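Long-range contacts in NADH kinase POS5, mitochondrial (Saccharomyces cerevisiae, PDB 3AFO), which phosphorylates NADH and, with about half the preference, NAD(+) at the expense of ATP, supplying the yeast mitochondrion with NADPH: residues 176-184 and 195-203; 227-237 and 256-267. One frame throughout, in Å; residues are numbered along the deposited sequence. Where two conformers were deposited one is given.

Contact 1: 176-184 and 195-203; sequences LHRTRLECH and VTHAMNDIF. With NAI (1,4-dihydronicotinamide adenine dinucleotide), chain C.
With CG1 of Ile202 anti to its carbonyl carbon (chi1 -64°), the end of that side chain swings under strand 181-184, and its CD1 settles 3.7 Å from CB of Leu181 and 3.8 Å from CB of Cys183. Cys183 turns SG anti to its backbone N (chi1 176°), which brings the sulfur alongside CG2 of Ile202. Val303 and Val319 pack against this same apolar layer. Strand 195-198 runs antiparallel to 181-184, and the pairs Leu181-Ala198 and Cys183-Thr196 each exchange two backbone hydrogen bonds of 2.9 Å between N and O. On the face bearing Glu182 and His184, the Glu182 side chain lies beside His197, its CG 3.8 Å from CD2 of the imidazole and its carboxylate steeply inclined to the ring. Next along, CG1 of Val195 sits over the His184 ring in a CH-pi contact, 4.2 Å from the centroid. Where the strands part, a water donates to both Thr179 O and Met199 O, bridging two carbonyls that could not bond to each other. Just after the hairpin, where the chain crosses into the neighbouring sheet, Asp201 OD2 accepts a hydrogen bond, modelled very short at 2.5 Å, from O2D of the nicotinamide ribose. The chemistry implies a hairpin joined by paired backbone bonds and the apolar layer beneath them.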
loop_
_atom_site.group_PDB
_atom_site.type_symbol
_atom_site.label_atom_id
_atom_site.label_comp_id
_atom_site.label_asym_id
_atom_site.label_seq_id
_atom_site.Cartn_x
_atom_site.Cartn_y
_atom_site.Cartn_z
ATOM N N LEU A 176 9.672 13.040 26.969
ATOM C CA LEU A 176 10.036 12.813 25.586
ATOM C C LEU A 176 10.007 14.143 24.844
ATOM O O LEU A 176 9.030 14.915 24.933
ATOM C CB LEU A 176 9.042 11.841 24.931
ATOM C CG LEU A 176 9.094 11.668 23.407
ATOM C CD1 LEU A 176 10.190 10.664 23.010
ATOM C CD2 LEU A 176 7.729 11.232 22.898
ATOM N N HIS A 177 11.082 14.405 24.109
ATOM C CA HIS A 177 11.155 15.573 23.250
ATOM C C HIS A 177 10.473 15.312 21.908
ATOM O O HIS A 177 10.738 14.300 21.252
ATOM C CB HIS A 177 12.609 16.000 23.040
ATOM C CG HIS A 177 12.751 17.187 22.153
ATOM N ND1 HIS A 177 12.512 18.470 22.593
ATOM C CD2 HIS A 177 13.072 17.290 20.842
ATOM C CE1 HIS A 177 12.701 19.315 21.596
ATOM N NE2 HIS A 177 13.032 18.625 20.520
ATOM N N ARG A 178 9.568 16.206 21.528
ATOM C CA ARG A 178 8.902 16.136 20.233
ATOM C C ARG A 178 9.200 17.426 19.504
ATOM O O ARG A 178 9.035 18.509 20.067
ATOM C CB ARG A 178 7.389 15.965 20.387
ATOM C CG ARG A 178 6.927 14.719 21.148
ATOM C CD ARG A 178 5.388 14.697 21.208
ATOM N NE ARG A 178 4.815 13.568 21.952
ATOM C CZ ARG A 178 4.721 12.318 21.491
ATOM N NH1 ARG A 178 5.207 11.992 20.291
ATOM N NH2 ARG A 178 4.170 11.377 22.250
ATOM N N THR A 179 9.633 17.311 18.254
ATOM C CA THR A 179 10.000 18.470 17.446
ATOM C C THR A 179 8.764 19.147 16.855
ATOM O O THR A 179 7.691 18.546 16.802
ATOM C CB THR A 179 10.976 18.066 16.324
ATOM O OG1 THR A 179 11.306 19.214 15.532
ATOM C CG2 THR A 179 10.347 17.012 15.448
ATOM N N ARG A 180 8.921 20.400 16.430
ATOM C CA ARG A 180 7.843 21.183 15.833
ATOM C C ARG A 180 8.214 21.600 14.415
ATOM O O ARG A 180 9.387 21.883 14.131
ATOM C CB ARG A 180 7.603 22.462 16.638
ATOM C CG ARG A 180 6.859 22.289 17.949
ATOM C CD ARG A 180 6.390 23.646 18.490
ATOM N NE ARG A 180 7.512 24.483 18.920
ATOM C CZ ARG A 180 7.397 25.720 19.405
ATOM N NH1 ARG A 180 6.198 26.284 19.541
ATOM N NH2 ARG A 180 8.486 26.396 19.764
ATOM N N LEU A 181 7.205 21.653 13.544
ATOM C CA LEU A 181 7.342 22.241 12.214
ATOM C C LEU A 181 6.849 23.694 12.205
ATOM O O LEU A 181 6.026 24.099 13.038
ATOM C CB LEU A 181 6.563 21.437 11.171
ATOM C CG LEU A 181 6.984 20.004 10.831
ATOM C CD1 LEU A 181 6.038 19.412 9.790
ATOM C CD2 LEU A 181 8.414 19.944 10.333
ATOM N N GLU A 182 7.370 24.463 11.258
ATOM C CA GLU A 182 6.894 25.813 10.997
ATOM C C GLU A 182 6.310 25.863 9.606
ATOM O O GLU A 182 6.938 25.406 8.649
ATOM C CB GLU A 182 8.039 26.817 11.089
ATOM C CG GLU A 182 8.520 27.100 12.481
ATOM C CD GLU A 182 9.531 28.245 12.511
ATOM O OE1 GLU A 182 9.716 28.930 11.479
ATOM O OE2 GLU A 182 10.146 28.447 13.569
ATOM N N CYS A 183 5.096 26.388 9.500
ATOM C CA CYS A 183 4.479 26.660 8.210
ATOM C C CYS A 183 4.505 28.170 7.960
ATOM O O CYS A 183 3.992 28.946 8.772
ATOM C CB CYS A 183 3.039 26.144 8.185
ATOM S SG CYS A 183 2.129 26.517 6.683
ATOM N N HIS A 184 5.113 28.575 6.850
ATOM C CA HIS A 184 5.127 29.976 6.426
ATOM C C HIS A 184 4.214 30.119 5.215
ATOM O O HIS A 184 4.520 29.596 4.140
ATOM C CB HIS A 184 6.550 30.407 6.056
ATOM C CG HIS A 184 7.495 30.449 7.217
ATOM N ND1 HIS A 184 7.762 29.349 8.005
ATOM C CD2 HIS A 184 8.245 31.457 7.716
ATOM C CE1 HIS A 184 8.627 29.683 8.946
ATOM N NE2 HIS A 184 8.940 30.955 8.787
ATOM N N VAL A 195 2.965 32.892 9.870
ATOM C CA VAL A 195 3.673 31.758 10.476
ATOM C C VAL A 195 2.802 30.986 11.478
ATOM O O VAL A 195 2.183 31.561 12.371
ATOM C CB VAL A 195 4.994 32.200 11.150
ATOM C CG1 VAL A 195 5.840 30.990 11.555
ATOM C CG2 VAL A 195 5.787 33.126 10.223
ATOM N N THR A 196 2.759 29.671 11.312
ATOM C CA THR A 196 2.086 28.792 12.258
ATOM C C THR A 196 3.023 27.649 12.662
ATOM O O THR A 196 3.994 27.344 11.960
ATOM C CB THR A 196 0.763 28.231 11.685
ATOM O OG1 THR A 196 0.980 27.741 10.359
ATOM C CG2 THR A 196 -0.319 29.309 11.636
ATOM N N HIS A 197 2.729 27.027 13.801
ATOM C CA HIS A 197 3.561 25.972 14.343
ATOM C C HIS A 197 2.770 24.680 14.501
ATOM O O HIS A 197 1.615 24.702 14.923
ATOM C CB HIS A 197 4.166 26.418 15.669
ATOM C CG HIS A 197 5.026 27.637 15.543
ATOM N ND1 HIS A 197 4.503 28.905 15.403
ATOM C CD2 HIS A 197 6.372 27.779 15.508
ATOM C CE1 HIS A 197 5.491 29.777 15.293
ATOM N NE2 HIS A 197 6.634 29.119 15.356
ATOM N N ALA A 198 3.404 23.564 14.144
ATOM C CA ALA A 198 2.729 22.267 14.088
ATOM C C ALA A 198 3.423 21.217 14.931
ATOM O O ALA A 198 4.633 21.018 14.827
ATOM C CB ALA A 198 2.604 21.778 12.638
ATOM N N MET A 199 2.633 20.522 15.745
ATOM C CA MET A 199 3.123 19.383 16.508
ATOM C C MET A 199 2.899 18.071 15.735
ATOM O O MET A 199 3.720 17.150 15.808
ATOM C CB MET A 199 2.391 19.349 17.849
ATOM C CG MET A 199 2.612 18.147 18.683
ATOM S SD MET A 199 1.914 18.441 20.320
ATOM C CE MET A 199 2.490 16.954 21.106
ATOM N N ASN A 200 1.778 18.009 15.023
ATOM C CA ASN A 200 1.376 16.852 14.223
ATOM C C ASN A 200 1.740 17.041 12.765
ATOM O O ASN A 200 2.585 16.319 12.206
ATOM C CB ASN A 200 -0.143 16.680 14.291
ATOM C CG ASN A 200 -0.590 15.508 15.131
ATOM O OD1 ASN A 200 -1.782 15.180 15.122
ATOM N ND2 ASN A 200 0.326 14.870 15.852
ATOM N N ASP A 201 1.067 17.994 12.136
ATOM C CA ASP A 201 1.149 18.120 10.701
ATOM C C ASP A 201 0.683 19.434 10.124
ATOM O O ASP A 201 0.004 20.234 10.782
ATOM C CB ASP A 201 0.380 16.967 10.031
ATOM C CG ASP A 201 -0.989 16.721 10.650
ATOM O OD1 ASP A 201 -1.666 17.685 11.095
ATOM O OD2 ASP A 201 -1.397 15.537 10.671
ATOM N N ILE A 202 1.059 19.628 8.865
ATOM C CA ILE A 202 0.571 20.696 8.029
ATOM C C ILE A 202 0.021 20.014 6.790
ATOM O O ILE A 202 0.723 19.200 6.161
ATOM C CB ILE A 202 1.713 21.654 7.648
ATOM C CG1 ILE A 202 2.251 22.328 8.919
ATOM C CG2 ILE A 202 1.230 22.700 6.598
ATOM C CD1 ILE A 202 3.766 22.519 8.948
ATOM N N PHE A 203 -1.222 20.315 6.431
ATOM C CA PHE A 203 -1.781 19.691 5.223
ATOM C C PHE A 203 -2.638 20.575 4.353
ATOM O O PHE A 203 -3.227 21.550 4.819
ATOM C CB PHE A 203 -2.461 18.325 5.503
ATOM C CG PHE A 203 -3.636 18.380 6.444
ATOM C CD1 PHE A 203 -4.928 18.580 5.964
ATOM C CD2 PHE A 203 -3.463 18.159 7.797
ATOM C CE1 PHE A 203 -6.017 18.598 6.842
ATOM C CE2 PHE A 203 -4.561 18.170 8.678
ATOM C CZ PHE A 203 -5.826 18.392 8.198
HETATM P PA NAI C . -9.856 14.956 15.315
HETATM O O1A NAI C . -10.527 14.452 16.558
HETATM O O2A NAI C . -10.860 15.331 14.098
HETATM O O5B NAI C . -8.903 13.890 14.680
HETATM C C5B NAI C . -8.082 13.239 15.523
HETATM C C4B NAI C . -8.230 11.776 15.311
HETATM O O4B NAI C . -6.846 11.444 15.021
HETATM C C3B NAI C . -8.524 11.342 16.744
HETATM O O3B NAI C . -8.966 9.984 16.746
HETATM C C2B NAI C . -7.136 11.475 17.373
HETATM O O2B NAI C . -6.974 10.611 18.491
HETATM C C1B NAI C . -6.231 10.981 16.246
HETATM N N9A NAI C . -4.868 11.577 16.345
HETATM C C8A NAI C . -4.545 12.875 16.344
HETATM N N7A NAI C . -3.211 12.994 16.456
HETATM C C5A NAI C . -2.688 11.768 16.504
HETATM C C6A NAI C . -1.393 11.257 16.608
HETATM N N6A NAI C . -0.306 12.052 16.677
HETATM N N1A NAI C . -1.242 9.918 16.642
HETATM C C2A NAI C . -2.275 9.092 16.576
HETATM N N3A NAI C . -3.516 9.546 16.475
HETATM C C4A NAI C . -3.749 10.870 16.442
HETATM O O3 NAI C . -8.989 16.351 15.556
HETATM P PN NAI C . -7.863 16.496 16.693
HETATM O O1N NAI C . -8.045 15.435 17.737
HETATM O O2N NAI C . -7.837 17.943 16.993
HETATM O O5D NAI C . -6.451 16.122 15.961
HETATM C C5D NAI C . -6.043 16.805 14.787
HETATM C C4D NAI C . -5.417 15.815 13.818
HETATM O O4D NAI C . -6.509 15.148 13.143
HETATM C C3D NAI C . -4.684 16.482 12.665
HETATM O O3D NAI C . -3.354 16.856 13.050
HETATM C C2D NAI C . -4.674 15.343 11.619
HETATM O O2D NAI C . -3.432 14.627 11.694
HETATM C C1D NAI C . -5.833 14.424 12.106
HETATM N N1N NAI C . -6.739 14.204 10.968
HETATM C C2N NAI C . -6.847 12.905 10.484
HETATM C C3N NAI C . -7.658 12.613 9.401
HETATM C C7N NAI C . -7.746 11.141 8.923
HETATM O O7N NAI C . -8.472 10.794 7.995
HETATM N N7N NAI C . -6.993 10.292 9.595
HETATM C C4N NAI C . -8.379 13.648 8.791
HETATM C C5N NAI C . -8.279 14.973 9.264
HETATM C C6N NAI C . -7.454 15.269 10.351
HETATM O O HOH W 1 6.182 16.649 17.432
HETATM O O HOH W 2 0.733 29.421 8.247
#

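Contact 2: 227-237 and 256-267; sequences TTADGVALATP and VPAILMTPICPR. With NAI (1,4-dihydronicotinamide adenine dinucleotide), chain F.
Leu234 and Met261 lie side by side and point the same way, with CD2 of the leucine 3.8 Å from CE of the methionine, whose chain bends only at its last torsion (chi3 -71°). Val232 is on this face too, its CG2 resting near the Thr262 carbonyl. On the other face the small side chains of 227-237 meet larger ones of 256-267: CB of Ala235 touches CB of Leu260, and CD1 of Ile264 reaches back across Gly231 and Val232 to CB of Ala233 at 4.2 Å. Backbone pairs in both directions join Ala233 to Thr262 and Ala235 to Leu260. At the far end Asp230 and Gly231 both face Ile264, and Asp230 N bonds to Cys265 O from well above the carbonyl plane. The Asp230 carboxylate stands against Cys265, OD2 3.3 Å from its CB, while its charge is paired with Arg206 and its OD2 bonded to Tyr243 of the second subunit. Arg267 N donates to Thr228 O at 2.8 Å; the side chain then curls toward the NADH, CD 3.2 Å from the carboxamide N7N and O4B over one face of the guanidinium, which also bonds to Thr241 and Ser246 of the second subunit. With the guanidinium gone, as in an alanine here, Thr241 O of the second subunit is likely to lose this donor and a gap to open beside the carboxamide. The arrangement is a classic beta bulge at the end of an antiparallel pair, whose Asp230 and Arg267 flank an NADH site held mainly by the second subunit.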
loop_
_atom_site.group_PDB
_atom_site.type_symbol
_atom_site.label_atom_id
_atom_site.label_comp_id
_atom_site.label_asym_id
_atom_site.label_seq_id
_atom_site.Cartn_x
_atom_site.Cartn_y
_atom_site.Cartn_z
ATOM N N THR A 227 1.838 17.112 -7.953
ATOM C CA THR A 227 0.844 16.107 -7.621
ATOM C C THR A 227 -0.572 16.655 -7.819
ATOM O O THR A 227 -0.862 17.805 -7.451
ATOM C CB THR A 227 1.043 15.517 -6.204
ATOM O OG1 THR A 227 0.015 14.548 -5.931
ATOM C CG2 THR A 227 1.023 16.611 -5.124
ATOM N N THR A 228 -1.429 15.812 -8.391
ATOM C CA THR A 228 -2.857 16.074 -8.564
ATOM C C THR A 228 -3.591 15.083 -7.662
ATOM O O THR A 228 -3.522 13.868 -7.883
ATOM C CB THR A 228 -3.258 15.893 -10.034
ATOM O OG1 THR A 228 -2.584 16.876 -10.827
ATOM C CG2 THR A 228 -4.764 16.044 -10.228
ATOM N N ALA A 229 -4.258 15.589 -6.625
ATOM C CA ALA A 229 -4.690 14.730 -5.513
ATOM C C ALA A 229 -5.771 15.380 -4.684
ATOM O O ALA A 229 -6.115 16.539 -4.922
ATOM C CB ALA A 229 -3.477 14.426 -4.618
ATOM N N ASP A 230 -6.292 14.649 -3.696
ATOM C CA ASP A 230 -7.033 15.286 -2.605
ATOM C C ASP A 230 -6.167 16.334 -1.902
ATOM O O ASP A 230 -6.668 17.388 -1.482
ATOM C CB ASP A 230 -7.529 14.251 -1.582
ATOM C CG ASP A 230 -8.765 13.521 -2.044
ATOM O OD1 ASP A 230 -9.299 13.851 -3.127
ATOM O OD2 ASP A 230 -9.202 12.607 -1.325
ATOM N N GLY A 231 -4.873 16.026 -1.743
ATOM C CA GLY A 231 -3.947 16.937 -1.078
ATOM C C GLY A 231 -2.635 16.278 -0.693
ATOM O O GLY A 231 -2.239 15.272 -1.279
ATOM N N VAL A 232 -1.969 16.840 0.307
ATOM C CA VAL A 232 -0.683 16.323 0.763
ATOM C C VAL A 232 -0.514 16.718 2.226
ATOM O O VAL A 232 -1.018 17.772 2.647
ATOM C CB VAL A 232 0.479 16.894 -0.098
ATOM C CG1 VAL A 232 0.646 18.394 0.135
ATOM C CG2 VAL A 232 1.809 16.147 0.165
ATOM N N ALA A 233 0.195 15.890 2.983
ATOM C CA ALA A 233 0.451 16.143 4.396
ATOM C C ALA A 233 1.950 16.169 4.635
ATOM O O ALA A 233 2.674 15.318 4.112
ATOM C CB ALA A 233 -0.201 15.056 5.263
ATOM N N LEU A 234 2.399 17.162 5.409
ATOM C CA LEU A 234 3.751 17.225 5.935
ATOM C C LEU A 234 3.647 17.000 7.436
ATOM O O LEU A 234 2.933 17.744 8.120
ATOM C CB LEU A 234 4.370 18.596 5.649
ATOM C CG LEU A 234 4.360 18.932 4.148
ATOM C CD1 LEU A 234 4.644 20.376 3.867
ATOM C CD2 LEU A 234 5.319 18.035 3.365
ATOM N N ALA A 235 4.338 15.980 7.954
ATOM C CA ALA A 235 4.127 15.560 9.338
ATOM C C ALA A 235 5.432 15.428 10.090
ATOM O O ALA A 235 6.477 15.115 9.509
ATOM C CB ALA A 235 3.345 14.241 9.399
ATOM N N THR A 236 5.368 15.695 11.387
ATOM C CA THR A 236 6.448 15.331 12.285
ATOM C C THR A 236 6.341 13.825 12.499
ATOM O O THR A 236 5.317 13.227 12.167
ATOM C CB THR A 236 6.258 15.983 13.662
ATOM O OG1 THR A 236 4.995 15.567 14.192
ATOM C CG2 THR A 236 6.295 17.515 13.561
ATOM N N PRO A 237 7.382 13.215 13.098
ATOM C CA PRO A 237 7.303 11.824 13.547
ATOM C C PRO A 237 6.123 11.606 14.499
ATOM O O PRO A 237 5.438 10.583 14.402
ATOM C CB PRO A 237 8.631 11.631 14.276
ATOM C CG PRO A 237 9.578 12.532 13.461
ATOM C CD PRO A 237 8.739 13.772 13.283
ATOM N N VAL A 256 13.253 9.968 15.834
ATOM C CA VAL A 256 13.884 10.105 14.521
ATOM C C VAL A 256 13.755 11.560 14.094
ATOM O O VAL A 256 12.648 12.114 14.152
ATOM C CB VAL A 256 13.200 9.179 13.455
ATOM C CG1 VAL A 256 13.730 9.468 12.041
ATOM C CG2 VAL A 256 13.402 7.707 13.807
ATOM N N PRO A 257 14.876 12.198 13.683
ATOM C CA PRO A 257 14.735 13.528 13.102
ATOM C C PRO A 257 14.410 13.423 11.611
ATOM O O PRO A 257 15.265 13.051 10.820
ATOM C CB PRO A 257 16.120 14.170 13.313
ATOM C CG PRO A 257 17.024 13.094 13.826
ATOM C CD PRO A 257 16.290 11.782 13.758
ATOM N N ALA A 258 13.175 13.737 11.247
ATOM C CA ALA A 258 12.709 13.616 9.864
ATOM C C ALA A 258 11.446 14.432 9.684
ATOM O O ALA A 258 10.799 14.798 10.665
ATOM C CB ALA A 258 12.412 12.156 9.539
ATOM N N ILE A 259 11.121 14.727 8.429
ATOM C CA ILE A 259 9.840 15.290 8.062
ATOM C C ILE A 259 9.206 14.291 7.114
ATOM O O ILE A 259 9.849 13.861 6.149
ATOM C CB ILE A 259 9.988 16.646 7.320
ATOM C CG1 ILE A 259 10.761 17.652 8.186
ATOM C CG2 ILE A 259 8.596 17.181 6.887
ATOM C CD1 ILE A 259 11.118 18.977 7.472
ATOM N N LEU A 260 7.954 13.930 7.374
ATOM C CA LEU A 260 7.217 13.050 6.463
ATOM C C LEU A 260 6.527 13.870 5.397
ATOM O O LEU A 260 5.938 14.909 5.697
ATOM C CB LEU A 260 6.157 12.222 7.216
ATOM C CG LEU A 260 6.647 11.051 8.083
ATOM C CD1 LEU A 260 7.198 11.518 9.443
ATOM C CD2 LEU A 260 5.529 10.040 8.299
ATOM N N MET A 261 6.597 13.400 4.157
ATOM C CA MET A 261 5.780 13.935 3.073
ATOM C C MET A 261 4.891 12.813 2.556
ATOM O O MET A 261 5.380 11.868 1.935
ATOM C CB MET A 261 6.649 14.495 1.941
ATOM C CG MET A 261 5.841 15.053 0.766
ATOM S SD MET A 261 6.921 15.759 -0.489
ATOM C CE MET A 261 7.501 17.242 0.355
ATOM N N THR A 262 3.587 12.912 2.811
ATOM C CA THR A 262 2.671 11.807 2.494
ATOM C C THR A 262 1.524 12.301 1.624
ATOM O O THR A 262 0.812 13.216 2.032
ATOM C CB THR A 262 2.085 11.173 3.793
ATOM O OG1 THR A 262 3.152 10.784 4.668
ATOM C CG2 THR A 262 1.184 9.952 3.484
ATOM N N PRO A 263 1.335 11.692 0.433
ATOM C CA PRO A 263 0.258 12.156 -0.445
ATOM C C PRO A 263 -1.107 11.737 0.090
ATOM O O PRO A 263 -1.228 10.717 0.774
ATOM C CB PRO A 263 0.551 11.453 -1.771
ATOM C CG PRO A 263 1.221 10.155 -1.367
ATOM C CD PRO A 263 2.052 10.529 -0.131
ATOM N N ILE A 264 -2.116 12.555 -0.175
ATOM C CA ILE A 264 -3.479 12.219 0.208
ATOM C C ILE A 264 -4.287 11.933 -1.054
ATOM O O ILE A 264 -4.616 12.853 -1.802
ATOM C CB ILE A 264 -4.169 13.348 1.052
ATOM C CG1 ILE A 264 -3.285 13.739 2.241
ATOM C CG2 ILE A 264 -5.562 12.883 1.526
ATOM C CD1 ILE A 264 -3.708 15.029 2.957
ATOM N N CYS A 265 -4.613 10.653 -1.268
ATOM C CA CYS A 265 -5.352 10.193 -2.460
ATOM C C CYS A 265 -4.825 10.809 -3.770
ATOM O O CYS A 265 -5.530 11.558 -4.461
ATOM C CB CYS A 265 -6.868 10.410 -2.267
ATOM S SG CYS A 265 -7.504 9.539 -0.811
ATOM N N PRO A 266 -3.558 10.504 -4.119
ATOM C CA PRO A 266 -2.995 11.089 -5.343
ATOM C C PRO A 266 -3.416 10.349 -6.617
ATOM O O PRO A 266 -3.584 9.124 -6.592
ATOM C CB PRO A 266 -1.482 10.950 -5.132
ATOM C CG PRO A 266 -1.352 9.653 -4.318
ATOM C CD PRO A 266 -2.584 9.653 -3.397
ATOM N N ARG A 267 -3.549 11.093 -7.716
ATOM C CA ARG A 267 -3.768 10.514 -9.047
ATOM C C ARG A 267 -2.449 10.038 -9.589
ATOM O O ARG A 267 -1.865 10.647 -10.489
ATOM C CB ARG A 267 -4.340 11.537 -10.027
ATOM C CG ARG A 267 -5.749 11.969 -9.742
ATOM C CD ARG A 267 -6.710 10.790 -9.697
ATOM N NE ARG A 267 -6.839 10.075 -10.962
ATOM C CZ ARG A 267 -7.251 8.809 -11.060
ATOM N NH1 ARG A 267 -7.538 8.106 -9.971
ATOM N NH2 ARG A 267 -7.352 8.231 -12.250
HETATM P PA NAI F . -12.502 15.495 -12.713
HETATM O O1A NAI F . -11.987 16.231 -13.903
HETATM O O2A NAI F . -12.588 16.376 -11.373
HETATM O O5B NAI F . -11.551 14.398 -12.169
HETATM C C5B NAI F . -11.456 13.232 -12.822
HETATM C C4B NAI F . -10.017 12.860 -12.926
HETATM O O4B NAI F . -10.173 11.444 -12.826
HETATM C C3B NAI F . -9.654 13.184 -14.370
HETATM O O3B NAI F . -8.233 13.081 -14.510
HETATM C C2B NAI F . -10.376 12.054 -15.100
HETATM O O2B NAI F . -9.810 11.783 -16.384
HETATM C C1B NAI F . -10.085 10.888 -14.161
HETATM N N9A NAI F . -11.090 9.807 -14.244
HETATM C C8A NAI F . -12.425 9.944 -14.188
HETATM N N7A NAI F . -12.991 8.745 -14.315
HETATM C C5A NAI F . -12.011 7.845 -14.443
HETATM C C6A NAI F . -11.980 6.466 -14.588
HETATM N N6A NAI F . -13.109 5.733 -14.623
HETATM N N1A NAI F . -10.782 5.865 -14.691
HETATM C C2A NAI F . -9.647 6.550 -14.649
HETATM N N3A NAI F . -9.636 7.863 -14.506
HETATM C C4A NAI F . -10.802 8.528 -14.396
HETATM O O3 NAI F . -14.057 14.943 -12.881
HETATM P PN NAI F . -14.599 13.928 -13.995
HETATM O O1N NAI F . -13.655 13.868 -15.138
HETATM O O2N NAI F . -16.013 14.307 -14.199
HETATM O O5D NAI F . -14.549 12.493 -13.225
HETATM C C5D NAI F . -15.258 12.319 -11.978
HETATM C C4D NAI F . -14.447 11.399 -11.055
HETATM O O4D NAI F . -13.438 12.184 -10.406
HETATM C C3D NAI F . -15.238 10.858 -9.864
HETATM O O3D NAI F . -16.052 9.755 -10.280
HETATM C C2D NAI F . -14.098 10.382 -8.944
HETATM O O2D NAI F . -13.798 8.990 -9.179
HETATM C C1D NAI F . -12.902 11.259 -9.407
HETATM N N1N NAI F . -12.349 11.902 -8.192
HETATM C C2N NAI F . -11.055 11.528 -7.797
HETATM C C3N NAI F . -10.472 12.066 -6.659
HETATM C C7N NAI F . -9.046 11.609 -6.293
HETATM O O7N NAI F . -8.448 12.032 -5.298
HETATM N N7N NAI F . -8.549 10.708 -7.125
HETATM C C4N NAI F . -11.186 12.988 -5.879
HETATM C C5N NAI F . -12.491 13.368 -6.263
HETATM C C6N NAI F . -13.074 12.831 -7.410
HETATM O O HOH W 3 -0.861 13.452 -10.002
#

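In the fold
After early strands that join the large antiparallel sheet (23-25 and 33-36), the chain builds the parallel sheet and then enters strand 174-186. Contact 1 closes the short hairpin loop between 184 and 195, and the chain then passes from strand 194-198 into strand 201-205, leaving one antiparallel sheet for another. Contact 2 opens later and closes a longer loop, 238-255, that includes helix 243-246. The two are in series, neither nested nor crossed, with centres about 14 Å apart. Strands 201-205 and 231-235 join them in one sheet: Ile202 O lies 2.7 Å from Leu234 N, and Met199 O is probably hydrogen-bonded to Thr236 OG1. Contact 1 carries Asn200 and Asp201 of one NADH site; contact 2 reaches the site held by the second subunit.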